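Local atomic coordinates of glutaredoxin (Methanosarcina mazei, PDB entry 3NZN), a protein that probably catalyses thiol-disulfide exchange, as expected of a glutaredoxin with the thioredoxin fold. Residues Phe7-Arg12 / Val54-Gly59; Gly13-Gly18 / Val47-Val52; Val24-Leu29 / Pro79-Asn84; Lys36-Leu41 / Val90-Lys95. All blocks are in the same frame, centred on the assembly; numbering follows the deposited sequence.

Contacts 2 and 3 pair strands of one sheet, contact 1 sets the start of strand 10-15 against the turn after strand 49-53, and contact 4 packs a helix against the loop of 90-95 beside the sheet. Contacts 1 and 2 share strand 10-15, their centres about 17 Å apart; Lys10 of the first and His15 and Tyr51 of the second hold the same sulfate. Contact 2 joins contact 3 through strands 49-53 and 24-28, where Met26 N lies 2.8 Å from Asp50 O. Contact 3 touches the Cys32-Cys35 disulfide through Pro79, and contact 4, about 10 Å away between centres, lies near it; Pro79 O is 2.9 Å from Gly91 N. Contacts 1 and 4, centres about 21 Å apart, do not touch.

Contact 1. Residues Phe7-Arg12 / Val54-Gly59; sequences FGQKDR and VDRLEG. With SO4 (sulfate ion), chain F.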
loop_
_atom_site.group_PDB
_atom_site.type_symbol
_atom_site.label_atom_id
_atom_site.label_comp_id
_atom_site.label_asym_id
_atom_site.label_seq_id
_atom_site.Cartn_x
_atom_site.Cartn_y
_atom_site.Cartn_z
ATOM N N PHE A 7 9.628 9.888 10.701
ATOM C CA PHE A 7 9.758 11.018 9.834
ATOM C C PHE A 7 8.982 12.203 10.327
ATOM O O PHE A 7 8.850 13.173 9.564
ATOM C CB PHE A 7 9.355 10.604 8.399
ATOM C CG PHE A 7 9.951 9.275 7.997
ATOM C CD1 PHE A 7 11.403 9.093 7.983
ATOM C CD2 PHE A 7 9.169 8.209 7.669
ATOM C CE1 PHE A 7 11.889 7.863 7.692
ATOM C CE2 PHE A 7 9.724 6.999 7.440
ATOM C CZ PHE A 7 11.067 6.868 7.399
ATOM N N GLY A 8 8.428 12.121 11.558
ATOM C CA GLY A 8 7.769 13.213 12.148
ATOM C C GLY A 8 6.320 13.428 11.776
ATOM O O GLY A 8 5.753 14.437 12.154
ATOM N N GLN A 9 5.753 12.538 10.980
ATOM C CA GLN A 9 4.399 12.617 10.529
ATOM C C GLN A 9 3.472 11.868 11.500
ATOM O O GLN A 9 3.695 10.759 11.916
ATOM C CB GLN A 9 4.217 12.037 9.138
ATOM C CG GLN A 9 5.096 12.482 8.107
ATOM C CD GLN A 9 5.011 11.544 6.848
ATOM O OE1 GLN A 9 5.302 10.249 6.868
ATOM N NE2 GLN A 9 4.554 12.180 5.749
ATOM N N LYS A 10 2.326 12.496 11.856
ATOM C CA LYS A 10 1.341 11.902 12.678
ATOM C C LYS A 10 0.795 10.636 12.064
ATOM O O LYS A 10 0.366 10.669 10.889
ATOM C CB LYS A 10 0.199 12.893 12.984
ATOM C CG LYS A 10 -0.799 12.346 13.981
ATOM C CD LYS A 10 -1.832 13.322 14.348
ATOM C CE LYS A 10 -2.743 13.720 13.212
ATOM N NZ LYS A 10 -3.715 14.799 13.685
ATOM N N ASP A 11 0.863 9.520 12.796
ATOM C CA ASP A 11 0.394 8.271 12.234
ATOM C C ASP A 11 -0.796 7.641 13.004
ATOM O O ASP A 11 -1.388 6.730 12.538
ATOM C CB ASP A 11 1.534 7.259 11.992
ATOM C CG ASP A 11 2.252 6.863 13.251
ATOM O OD1 ASP A 11 1.916 7.223 14.380
ATOM O OD2 ASP A 11 3.303 6.191 13.056
ATOM N N ARG A 12 -1.114 8.192 14.200
ATOM C CA ARG A 12 -2.200 7.660 15.050
ATOM C C ARG A 12 -2.614 8.742 15.968
ATOM O O ARG A 12 -1.835 9.549 16.388
ATOM C CB ARG A 12 -1.687 6.535 15.941
ATOM C CG ARG A 12 -1.033 5.314 15.444
ATOM C CD ARG A 12 -0.595 4.393 16.581
ATOM N NE ARG A 12 0.562 3.627 16.135
ATOM C CZ ARG A 12 1.819 4.072 16.268
ATOM N NH1 ARG A 12 2.799 3.312 15.972
ATOM N NH2 ARG A 12 2.122 5.269 16.771
ATOM N N VAL A 54 -2.646 4.345 7.947
ATOM C CA VAL A 54 -1.905 3.133 7.620
ATOM C C VAL A 54 -0.706 3.528 6.614
ATOM O O VAL A 54 0.369 2.870 6.781
ATOM C CB VAL A 54 -2.784 2.093 6.977
ATOM C CG1 VAL A 54 -2.038 0.906 6.491
ATOM C CG2 VAL A 54 -3.865 1.565 8.007
ATOM N N ASP A 55 -0.901 4.485 5.813
ATOM C CA ASP A 55 0.182 4.860 4.891
ATOM C C ASP A 55 1.285 5.554 5.598
ATOM O O ASP A 55 2.365 5.731 4.969
ATOM C CB ASP A 55 -0.345 5.782 3.856
ATOM C CG ASP A 55 -0.897 7.059 4.417
ATOM O OD1 ASP A 55 -1.768 7.033 5.324
ATOM O OD2 ASP A 55 -0.628 8.138 3.920
ATOM N N ARG A 56 1.210 5.939 6.861
ATOM C CA ARG A 56 2.257 6.530 7.630
ATOM C C ARG A 56 2.970 5.552 8.523
ATOM O O ARG A 56 3.835 5.917 9.255
ATOM C CB ARG A 56 1.760 7.760 8.395
ATOM C CG ARG A 56 1.456 8.863 7.451
ATOM C CD ARG A 56 1.200 10.122 8.083
ATOM N NE ARG A 56 1.091 11.207 7.113
ATOM C CZ ARG A 56 0.480 12.342 7.473
ATOM N NH1 ARG A 56 0.078 12.479 8.704
ATOM N NH2 ARG A 56 0.328 13.332 6.609
ATOM N N LEU A 57 2.573 4.302 8.456
ATOM C CA LEU A 57 3.222 3.273 9.261
ATOM C C LEU A 57 4.317 2.609 8.460
ATOM O O LEU A 57 4.236 2.553 7.250
ATOM C CB LEU A 57 2.195 2.270 9.735
ATOM C CG LEU A 57 1.047 2.753 10.609
ATOM C CD1 LEU A 57 0.076 1.614 10.790
ATOM C CD2 LEU A 57 1.556 3.311 11.969
ATOM N N GLU A 58 5.188 1.921 9.190
ATOM C CA GLU A 58 6.342 1.266 8.718
ATOM C C GLU A 58 6.449 -0.129 9.292
ATOM O O GLU A 58 5.996 -0.349 10.381
ATOM C CB GLU A 58 7.576 2.063 9.208
ATOM C CG GLU A 58 7.805 3.374 8.469
ATOM C CD GLU A 58 7.402 4.615 9.243
ATOM O OE1 GLU A 58 7.942 4.944 10.390
ATOM O OE2 GLU A 58 6.568 5.307 8.653
ATOM N N GLY A 59 7.189 -1.004 8.600
ATOM C CA GLY A 59 7.592 -2.248 9.124
ATOM C C GLY A 59 6.467 -3.047 9.702
ATOM O O GLY A 59 5.377 -3.138 9.093
HETATM S S SO4 F . -5.191 14.797 17.236
HETATM O O1 SO4 F . -4.583 14.599 18.603
HETATM O O2 SO4 F . -6.183 15.872 17.320
HETATM O O3 SO4 F . -4.217 15.143 16.304
HETATM O O4 SO4 F . -5.878 13.482 17.021
HETATM O O HOH W 1 2.496 10.713 4.429
#
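Asp11 and Arg56 bring the two backbones nearest, their CA atoms 5.3 Å apart, where the start of a strand passes the short 3-10 segment 54-56. The link is made by a side chain reaching a backbone: Arg56 NH1 donates to Lys10 O over 2.9 Å, with an N-H...O angle of 166°. The carbonyl oxygen lies at the guanidinium edge, 3° out of its plane, and the donor meets one of its lone pairs. Gln9 CB covers one face of that guanidinium, and CB lies 3.7 Å from Arg56 CD. Water 1 accepts from Arg56 NE and more weakly from Gln9 NE2, while Gln9 OE1 is taken by Asn5. Replacing Arg56 by an alanine removes the guanidinium, which is likely to leave Lys10 O without this donor and a gap beside Gln9 CB. Asp11 and Arg12 both face Ala3, forming a classic beta bulge where strand 10-15 pairs with the outermost strand 2-4 of the thioredoxin-type sheet. Asp11 CG sits between its backbone N and carbonyl carbon (chi1 61°), which sets OD2 3.5 Å from Leu57 CD2; the two side chains cross nearly at right angles. At the far end, Phe7 CE2 lies 3.8 Å from Glu58 OE2, and the ring also makes a cation-pi contact with Arg12 of the second subunit. Lys10 turns the other way, and its NZ donates to sulfate O3 at 2.7 Å.

Contact 2. Residues Gly13-Gly18 / Val47-Val52; sequences GNHVSG and VDFDYV. With SO4 (sulfate ion), chain F.
Tyr51 carries its ring over Gly13 because CG stands between the backbone N and the carbonyl carbon (chi1 65°), whereas His15 has CG opposite its carbonyl carbon (chi1 -66°); both rings thereby reach one sulfate oxygen. Tyr51 OH donates to sulfate O4 over 2.6 Å and His15 NE2 to the same O4 over 2.8 Å, the oxygen lying at the edge of each ring. Lys10 NZ bonds to the ion and to Tyr51 OH; the sulfate probably came from the crystallisation liquor. Gly13 CA sits 3.9 Å from the Tyr51 ring centroid in a CH-pi contact, and a CB there would collide with Tyr51 CE2. Strands 13-15 and 49-52 run antiparallel (169°), Gly13-Tyr51 and His15-Phe49 being hydrogen-bonded pairs, which adds strand 10-15 to 49-53, a thioredoxin-fold core strand parallel to 24-28. A valine in place of Tyr51 would probably cost the sulfate a donor and leave Gly13 CA without the ring it packs on. Phe49 CE2 comes 3.8 Å from His15 ND1, the side chains side by side and completing an aromatic cluster with Tyr51. Past the strand end, Asp48 OD1 accepts from Gly18 N at 2.8 Å, while water 3 links Asp48 OD2 to Gly18 O.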
loop_
_atom_site.group_PDB
_atom_site.type_symbol
_atom_site.label_atom_id
_atom_site.label_comp_id
_atom_site.label_asym_id
_atom_site.label_seq_id
_atom_site.Cartn_x
_atom_site.Cartn_y
_atom_site.Cartn_z
ATOM N N GLY A 13 -3.901 8.723 16.330
ATOM C CA GLY A 13 -4.450 9.531 17.443
ATOM C C GLY A 13 -5.429 8.699 18.239
ATOM O O GLY A 13 -6.108 7.862 17.735
ATOM N N ASN A 14 -5.562 9.110 19.502
ATOM C CA ASN A 14 -6.506 8.484 20.443
ATOM C C ASN A 14 -7.227 9.556 21.213
ATOM O O ASN A 14 -6.627 10.238 21.951
ATOM C CB ASN A 14 -5.708 7.568 21.454
ATOM C CG ASN A 14 -4.925 6.364 20.801
ATOM O OD1 ASN A 14 -4.618 6.310 19.660
ATOM N ND2 ASN A 14 -4.732 5.334 21.624
ATOM N N HIS A 15 -8.497 9.638 20.909
ATOM C CA HIS A 15 -9.341 10.589 21.631
ATOM C C HIS A 15 -10.054 9.817 22.738
ATOM O O HIS A 15 -10.930 8.992 22.467
ATOM C CB HIS A 15 -10.355 11.198 20.676
ATOM C CG HIS A 15 -9.693 12.041 19.639
ATOM N ND1 HIS A 15 -10.332 13.107 19.069
ATOM C CD2 HIS A 15 -8.455 11.994 19.090
ATOM C CE1 HIS A 15 -9.521 13.677 18.191
ATOM N NE2 HIS A 15 -8.369 13.031 18.193
ATOM N N VAL A 16 -9.733 10.116 23.986
ATOM C CA VAL A 16 -10.173 9.363 25.127
ATOM C C VAL A 16 -10.598 10.328 26.258
ATOM O O VAL A 16 -10.494 10.021 27.449
ATOM C CB VAL A 16 -9.214 8.250 25.618
ATOM C CG1 VAL A 16 -9.968 7.208 26.313
ATOM C CG2 VAL A 16 -8.356 7.714 24.504
ATOM N N SER A 17 -11.240 11.428 25.874
ATOM C CA SER A 17 -11.734 12.418 26.801
ATOM C C SER A 17 -13.181 12.796 26.612
ATOM O O SER A 17 -13.606 13.775 27.127
ATOM C CB SER A 17 -10.841 13.670 26.683
ATOM O OG SER A 17 -9.537 13.267 26.762
ATOM N N GLY A 18 -13.902 11.953 25.892
ATOM C CA GLY A 18 -15.322 12.150 25.682
ATOM C C GLY A 18 -16.118 11.017 26.215
ATOM O O GLY A 18 -15.876 10.592 27.352
ATOM N N VAL A 47 -17.628 10.905 20.868
ATOM C CA VAL A 47 -17.257 9.554 21.340
ATOM C C VAL A 47 -15.690 9.409 21.469
ATOM O O VAL A 47 -14.963 10.077 20.733
ATOM C CB VAL A 47 -17.836 8.483 20.497
ATOM C CG1 VAL A 47 -19.364 8.544 20.438
ATOM C CG2 VAL A 47 -17.252 8.423 19.054
ATOM N N ASP A 48 -15.293 8.582 22.340
ATOM C CA ASP A 48 -13.873 8.164 22.395
ATOM C C ASP A 48 -13.664 7.294 21.154
ATOM O O ASP A 48 -14.389 6.427 20.777
ATOM C CB ASP A 48 -13.607 7.376 23.618
ATOM C CG ASP A 48 -13.652 8.112 24.884
ATOM O OD1 ASP A 48 -13.770 9.311 24.882
ATOM O OD2 ASP A 48 -13.678 7.393 25.952
ATOM N N PHE A 49 -12.488 7.541 20.485
ATOM C CA PHE A 49 -12.082 6.709 19.329
ATOM C C PHE A 49 -10.579 6.924 19.101
ATOM O O PHE A 49 -10.028 7.880 19.459
ATOM C CB PHE A 49 -12.867 7.074 18.055
ATOM C CG PHE A 49 -12.555 8.389 17.479
ATOM C CD1 PHE A 49 -11.723 8.460 16.306
ATOM C CD2 PHE A 49 -13.021 9.576 17.938
ATOM C CE1 PHE A 49 -11.448 9.650 15.722
ATOM C CE2 PHE A 49 -12.762 10.770 17.389
ATOM C CZ PHE A 49 -11.934 10.833 16.229
ATOM N N ASP A 50 -10.062 5.876 18.442
ATOM C CA ASP A 50 -8.701 5.943 17.896
ATOM C C ASP A 50 -8.799 5.985 16.377
ATOM O O ASP A 50 -9.656 5.472 15.773
ATOM C CB ASP A 50 -7.962 4.684 18.301
ATOM C CG ASP A 50 -7.792 4.526 19.747
ATOM O OD1 ASP A 50 -8.000 5.447 20.514
ATOM O OD2 ASP A 50 -7.463 3.415 20.099
ATOM N N TYR A 51 -7.694 6.536 15.807
ATOM C CA TYR A 51 -7.517 6.490 14.330
ATOM C C TYR A 51 -6.014 6.199 14.038
ATOM O O TYR A 51 -5.156 6.485 14.815
ATOM C CB TYR A 51 -8.042 7.686 13.650
ATOM C CG TYR A 51 -7.368 8.956 13.944
ATOM C CD1 TYR A 51 -6.328 9.396 13.123
ATOM C CD2 TYR A 51 -7.627 9.680 15.107
ATOM C CE1 TYR A 51 -5.676 10.540 13.393
ATOM C CE2 TYR A 51 -6.960 10.858 15.382
ATOM C CZ TYR A 51 -5.975 11.263 14.510
ATOM O OH TYR A 51 -5.275 12.399 14.744
ATOM N N VAL A 52 -5.886 5.552 12.872
ATOM C CA VAL A 52 -4.526 5.127 12.366
ATOM C C VAL A 52 -4.509 5.472 10.904
ATOM O O VAL A 52 -5.385 5.167 10.141
ATOM C CB VAL A 52 -4.399 3.605 12.532
ATOM C CG1 VAL A 52 -3.056 3.095 11.945
ATOM C CG2 VAL A 52 -4.495 3.227 14.031
HETATM S S SO4 F . -5.191 14.797 17.236
HETATM O O1 SO4 F . -4.583 14.599 18.603
HETATM O O2 SO4 F . -6.183 15.872 17.320
HETATM O O3 SO4 F . -4.217 15.143 16.304
HETATM O O4 SO4 F . -5.878 13.482 17.021
HETATM O O HOH W 2 -10.322 5.770 22.295
HETATM O O HOH W 3 -14.044 8.787 28.162
#

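Contact 3. Residues Val24-Leu29 / Pro79-Asn84; sequences VIMYGL and PTTIIN
Tyr27 and Ile82 meet on one face of the sheet, where Ile82 CD1 approaches Tyr27 CE2 to 3.7 Å and the side chains cross at a slant. Beside them Ile25 CG2 lies 4.1 Å from Ile82 CB, the two isoleucines running side by side. On the face of Met26 and Thr81, Met26 CG passes 3.6 Å from Thr81 OG1 and 4.0 Å from CB of Pro79, just before the strand; CG stands anti to the Met26 backbone N (chi1 -176°), and the chain leads on away from strand 80-83. Val24 and Ile83 pair more loosely on this same face.

Four backbone bonds fix this register. Ile25 and Ile82 exchange a pair, with Ile82 N to Ile25 O at 2.8 Å, and Tyr27 and Thr80 exchange another, with Tyr27 N to Thr80 O at 2.8 Å. The strand axes come within 4.6 Å at 166°, so the pairing is antiparallel. The side chain of Thr80 is held by Ser77 and Asn73.

Further out, helix 59-72 covers the face of Tyr27, Thr80 and Ile82, while helix 33-45 packs on Met26 and on Pro79. The peptide bond before Pro79 is cis, and this proline touches Cys35 of the disulfide with Cys32. A central sheet between helices, with a cis-proline beside a CxxC pair at a helix start, is characteristic of the thioredoxin fold, and the pair is probably its redox site.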
loop_
_atom_site.group_PDB
_atom_site.type_symbol
_atom_site.label_atom_id
_atom_site.label_comp_id
_atom_site.label_asym_id
_atom_site.label_seq_id
_atom_site.Cartn_x
_atom_site.Cartn_y
_atom_site.Cartn_z
ATOM N N VAL A 24 -13.306 1.821 19.653
ATOM C CA VAL A 24 -13.721 2.291 18.359
ATOM C C VAL A 24 -12.428 2.744 17.637
ATOM O O VAL A 24 -11.771 3.613 18.135
ATOM C CB VAL A 24 -14.697 3.465 18.460
ATOM C CG1 VAL A 24 -15.145 4.061 17.125
ATOM C CG2 VAL A 24 -15.983 3.052 19.305
ATOM N N ILE A 25 -12.157 2.122 16.477
ATOM C CA ILE A 25 -10.906 2.433 15.751
ATOM C C ILE A 25 -11.187 2.598 14.258
ATOM O O ILE A 25 -11.782 1.808 13.668
ATOM C CB ILE A 25 -9.804 1.418 16.058
ATOM C CG1 ILE A 25 -8.498 1.814 15.331
ATOM C CG2 ILE A 25 -10.201 0.108 15.662
ATOM C CD1 ILE A 25 -7.312 1.264 16.015
ATOM N N MET A 26 -10.761 3.764 13.778
ATOM C CA MET A 26 -10.834 4.025 12.339
ATOM C C MET A 26 -9.432 3.859 11.690
ATOM O O MET A 26 -8.536 4.500 12.059
ATOM C CB MET A 26 -11.343 5.453 12.039
ATOM C CG MET A 26 -11.540 5.733 10.502
ATOM S SD MET A 26 -11.534 7.513 9.974
ATOM C CE MET A 26 -11.473 8.139 11.598
ATOM N N TYR A 27 -9.362 2.879 10.786
ATOM C CA TYR A 27 -8.192 2.762 9.889
ATOM C C TYR A 27 -8.439 3.596 8.635
ATOM O O TYR A 27 -9.365 3.438 7.981
ATOM C CB TYR A 27 -7.916 1.313 9.539
ATOM C CG TYR A 27 -7.482 0.536 10.755
ATOM C CD1 TYR A 27 -6.143 0.462 11.115
ATOM C CD2 TYR A 27 -8.393 -0.167 11.523
ATOM C CE1 TYR A 27 -5.741 -0.263 12.235
ATOM C CE2 TYR A 27 -7.977 -0.886 12.650
ATOM C CZ TYR A 27 -6.690 -0.922 12.982
ATOM O OH TYR A 27 -6.411 -1.678 14.102
ATOM N N GLY A 28 -7.475 4.491 8.386
ATOM C CA GLY A 28 -7.598 5.361 7.241
ATOM C C GLY A 28 -6.253 5.598 6.533
ATOM O O GLY A 28 -5.250 4.968 6.890
ATOM N N LEU A 29 -6.253 6.509 5.605
ATOM C CA LEU A 29 -5.037 6.997 4.958
ATOM C C LEU A 29 -4.950 8.501 5.218
ATOM O O LEU A 29 -5.980 9.167 5.284
ATOM C CB LEU A 29 -5.096 6.749 3.440
ATOM C CG LEU A 29 -5.298 5.318 2.983
ATOM C CD1 LEU A 29 -5.442 5.164 1.490
ATOM C CD2 LEU A 29 -4.272 4.332 3.531
ATOM N N PRO A 79 -12.081 4.530 4.547
ATOM C CA PRO A 79 -11.875 4.102 5.890
ATOM C C PRO A 79 -12.510 2.758 6.223
ATOM O O PRO A 79 -13.499 2.377 5.625
ATOM C CB PRO A 79 -12.632 5.187 6.698
ATOM C CG PRO A 79 -13.677 5.704 5.744
ATOM C CD PRO A 79 -12.979 5.639 4.381
ATOM N N THR A 80 -11.936 2.058 7.194
ATOM C CA THR A 80 -12.585 0.919 7.852
ATOM C C THR A 80 -12.607 1.288 9.349
ATOM O O THR A 80 -11.611 1.481 9.999
ATOM C CB THR A 80 -11.841 -0.368 7.652
ATOM O OG1 THR A 80 -11.834 -0.717 6.262
ATOM C CG2 THR A 80 -12.433 -1.479 8.349
ATOM N N THR A 81 -13.880 1.356 9.864
ATOM C CA THR A 81 -14.104 1.693 11.264
ATOM C C THR A 81 -14.603 0.459 11.971
ATOM O O THR A 81 -15.602 -0.122 11.515
ATOM C CB THR A 81 -15.153 2.866 11.352
ATOM O OG1 THR A 81 -14.634 3.984 10.668
ATOM C CG2 THR A 81 -15.299 3.221 12.856
ATOM N N ILE A 82 -13.918 0.051 12.990
ATOM C CA ILE A 82 -14.215 -1.203 13.713
ATOM C C ILE A 82 -14.709 -0.808 15.099
ATOM O O ILE A 82 -14.031 -0.172 15.878
ATOM C CB ILE A 82 -13.000 -2.149 13.768
ATOM C CG1 ILE A 82 -12.455 -2.419 12.347
ATOM C CG2 ILE A 82 -13.449 -3.462 14.429
ATOM C CD1 ILE A 82 -11.008 -2.968 12.320
ATOM N N ILE A 83 -15.928 -1.281 15.408
ATOM C CA ILE A 83 -16.640 -0.902 16.607
ATOM C C ILE A 83 -16.821 -2.130 17.505
ATOM O O ILE A 83 -17.388 -3.125 17.105
ATOM C CB ILE A 83 -18.032 -0.299 16.283
ATOM C CG1 ILE A 83 -17.853 0.938 15.432
ATOM C CG2 ILE A 83 -18.849 0.028 17.596
ATOM C CD1 ILE A 83 -19.082 1.514 14.804
ATOM N N ASN A 84 -16.205 -2.007 18.689
ATOM C CA ASN A 84 -16.296 -3.045 19.738
ATOM C C ASN A 84 -15.846 -4.411 19.252
ATOM O O ASN A 84 -16.308 -5.408 19.728
ATOM C CB ASN A 84 -17.675 -3.102 20.370
ATOM C CG ASN A 84 -18.165 -1.769 20.858
ATOM O OD1 ASN A 84 -17.417 -1.042 21.505
ATOM N ND2 ASN A 84 -19.337 -1.407 20.526
#

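Contact 4. Residues Lys36-Leu41 / Val90-Lys95; sequences KKTKKL and VGFKEK
Phe92 carries most of this contact, chiefly through apolar packing. With CG anti to the backbone N (chi1 -179°) the ring extends toward helix 33-45, where Lys37 CB lies over one of its faces in a CH-pi contact, 4.2 Å from the ring centroid and 16° off the normal. Leu41 CD2 reaches Phe92 CE1 at 4.0 Å, coming at a slant to the ring. The same methyl lies 4.2 Å from Glu94 CG, at the first turn of helix 94-100.

Polar atoms touch the ring without bonding to it. Thr38 OG1 sits at its edge, in the ring plane, 3.3 Å from Phe92 CD1; this hydroxyl is bonded to Trp34 O, one turn back along the helix. Lys37 O lies 3.5 Å from Phe92 CE1. Just before the ring, Gly91 has a positive phi at which a CB would jam against the preceding carbonyl oxygen; it is also hydrogen-bonded to Pro79.

Thr38 and Leu41 both pack on Ile97 as well, so helix 94-100 and helix 33-45, which begins with the Cys32-Cys35 disulfide, come together on one side of the sheet, as the first and last helices of thioredoxin-fold proteins do.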
loop_
_atom_site.group_PDB
_atom_site.type_symbol
_atom_site.label_atom_id
_atom_site.label_comp_id
_atom_site.label_asym_id
_atom_site.label_seq_id
_atom_site.Cartn_x
_atom_site.Cartn_y
_atom_site.Cartn_z
ATOM N N LYS A 36 -11.204 11.579 6.352
ATOM C CA LYS A 36 -11.265 12.799 7.146
ATOM C C LYS A 36 -12.718 13.123 7.542
ATOM O O LYS A 36 -12.986 13.556 8.658
ATOM C CB LYS A 36 -10.653 13.925 6.357
ATOM C CG LYS A 36 -9.187 13.992 6.150
ATOM C CD LYS A 36 -8.211 13.523 7.319
ATOM C CE LYS A 36 -7.000 12.726 6.722
ATOM N NZ LYS A 36 -7.480 11.397 6.163
ATOM N N LYS A 37 -13.646 12.853 6.645
ATOM C CA LYS A 37 -15.035 13.095 6.957
ATOM C C LYS A 37 -15.504 12.135 8.055
ATOM O O LYS A 37 -16.326 12.513 8.917
ATOM C CB LYS A 37 -15.926 12.844 5.748
ATOM C CG LYS A 37 -15.949 13.842 4.666
ATOM C CD LYS A 37 -17.376 14.185 4.192
ATOM C CE LYS A 37 -17.398 15.456 3.222
ATOM N NZ LYS A 37 -17.671 16.858 3.898
ATOM N N THR A 38 -15.063 10.894 8.062
ATOM C CA THR A 38 -15.343 9.961 9.132
ATOM C C THR A 38 -14.750 10.368 10.432
ATOM O O THR A 38 -15.477 10.332 11.488
ATOM C CB THR A 38 -14.810 8.563 8.722
ATOM O OG1 THR A 38 -15.417 8.175 7.464
ATOM C CG2 THR A 38 -15.151 7.522 9.794
ATOM N N LYS A 39 -13.513 10.827 10.480
ATOM C CA LYS A 39 -12.924 11.363 11.658
ATOM C C LYS A 39 -13.744 12.539 12.207
ATOM O O LYS A 39 -13.930 12.628 13.402
ATOM C CB LYS A 39 -11.461 11.685 11.406
ATOM C CG LYS A 39 -10.711 12.241 12.489
ATOM C CD LYS A 39 -9.202 12.360 12.207
ATOM C CE LYS A 39 -8.478 13.031 13.338
ATOM N NZ LYS A 39 -8.709 14.525 13.256
ATOM N N LYS A 40 -14.156 13.437 11.314
ATOM C CA LYS A 40 -14.974 14.584 11.729
ATOM C C LYS A 40 -16.307 14.133 12.345
ATOM O O LYS A 40 -16.753 14.746 13.320
ATOM C CB LYS A 40 -15.186 15.483 10.569
ATOM C CG LYS A 40 -14.099 16.383 10.169
ATOM C CD LYS A 40 -14.370 17.060 8.813
ATOM C CE LYS A 40 -13.167 17.931 8.415
ATOM N NZ LYS A 40 -11.809 17.294 8.304
ATOM N N LEU A 41 -16.937 13.119 11.783
ATOM C CA LEU A 41 -18.192 12.585 12.357
ATOM C C LEU A 41 -17.909 12.069 13.721
ATOM O O LEU A 41 -18.699 12.390 14.687
ATOM C CB LEU A 41 -18.811 11.562 11.428
ATOM C CG LEU A 41 -20.065 10.839 12.018
ATOM C CD1 LEU A 41 -21.197 11.784 12.226
ATOM C CD2 LEU A 41 -20.449 9.757 11.072
ATOM N N VAL A 90 -17.334 0.014 6.356
ATOM C CA VAL A 90 -16.399 0.334 5.259
ATOM C C VAL A 90 -16.944 1.545 4.566
ATOM O O VAL A 90 -18.052 1.526 4.068
ATOM C CB VAL A 90 -16.246 -0.854 4.399
ATOM C CG1 VAL A 90 -15.294 -0.490 3.196
ATOM C CG2 VAL A 90 -15.635 -2.042 5.151
ATOM N N GLY A 91 -16.128 2.604 4.451
ATOM C CA GLY A 91 -16.526 3.854 3.885
ATOM C C GLY A 91 -17.134 4.811 4.903
ATOM O O GLY A 91 -17.417 4.455 6.019
ATOM N N PHE A 92 -17.378 5.996 4.432
ATOM C CA PHE A 92 -18.153 6.986 5.170
ATOM C C PHE A 92 -19.621 6.713 4.982
ATOM O O PHE A 92 -20.173 6.965 3.962
ATOM C CB PHE A 92 -17.801 8.365 4.711
ATOM C CG PHE A 92 -18.560 9.421 5.478
ATOM C CD1 PHE A 92 -18.265 9.711 6.801
ATOM C CD2 PHE A 92 -19.627 10.122 4.899
ATOM C CE1 PHE A 92 -18.984 10.643 7.509
ATOM C CE2 PHE A 92 -20.348 11.079 5.633
ATOM C CZ PHE A 92 -19.998 11.335 6.899
ATOM N N LYS A 93 -20.204 6.052 5.983
ATOM C CA LYS A 93 -21.576 5.702 6.048
ATOM C C LYS A 93 -22.184 6.353 7.274
ATOM O O LYS A 93 -22.122 5.784 8.348
ATOM C CB LYS A 93 -21.766 4.211 6.073
ATOM C CG LYS A 93 -21.297 3.572 4.665
ATOM C CD LYS A 93 -21.416 2.089 4.667
ATOM C CE LYS A 93 -22.891 1.738 4.436
ATOM N NZ LYS A 93 -23.052 0.217 4.320
ATOM N N GLU A 94 -22.691 7.551 7.136
ATOM C CA GLU A 94 -22.965 8.455 8.247
ATOM C C GLU A 94 -24.040 7.868 9.229
ATOM O O GLU A 94 -23.826 7.801 10.442
ATOM C CB GLU A 94 -23.390 9.832 7.686
ATOM C CG GLU A 94 -23.650 10.884 8.673
ATOM C CD GLU A 94 -23.621 12.316 8.138
ATOM O OE1 GLU A 94 -23.502 12.445 6.919
ATOM O OE2 GLU A 94 -23.763 13.297 8.865
ATOM N N LYS A 95 -25.186 7.479 8.672
ATOM C CA LYS A 95 -26.246 6.930 9.492
ATOM C C LYS A 95 -25.802 5.623 10.209
ATOM O O LYS A 95 -26.034 5.415 11.390
ATOM C CB LYS A 95 -27.491 6.716 8.670
ATOM C CG LYS A 95 -28.656 6.146 9.494
ATOM C CD LYS A 95 -29.943 6.019 8.645
ATOM C CE LYS A 95 -31.116 5.489 9.343
ATOM N NZ LYS A 95 -32.240 5.489 8.291
#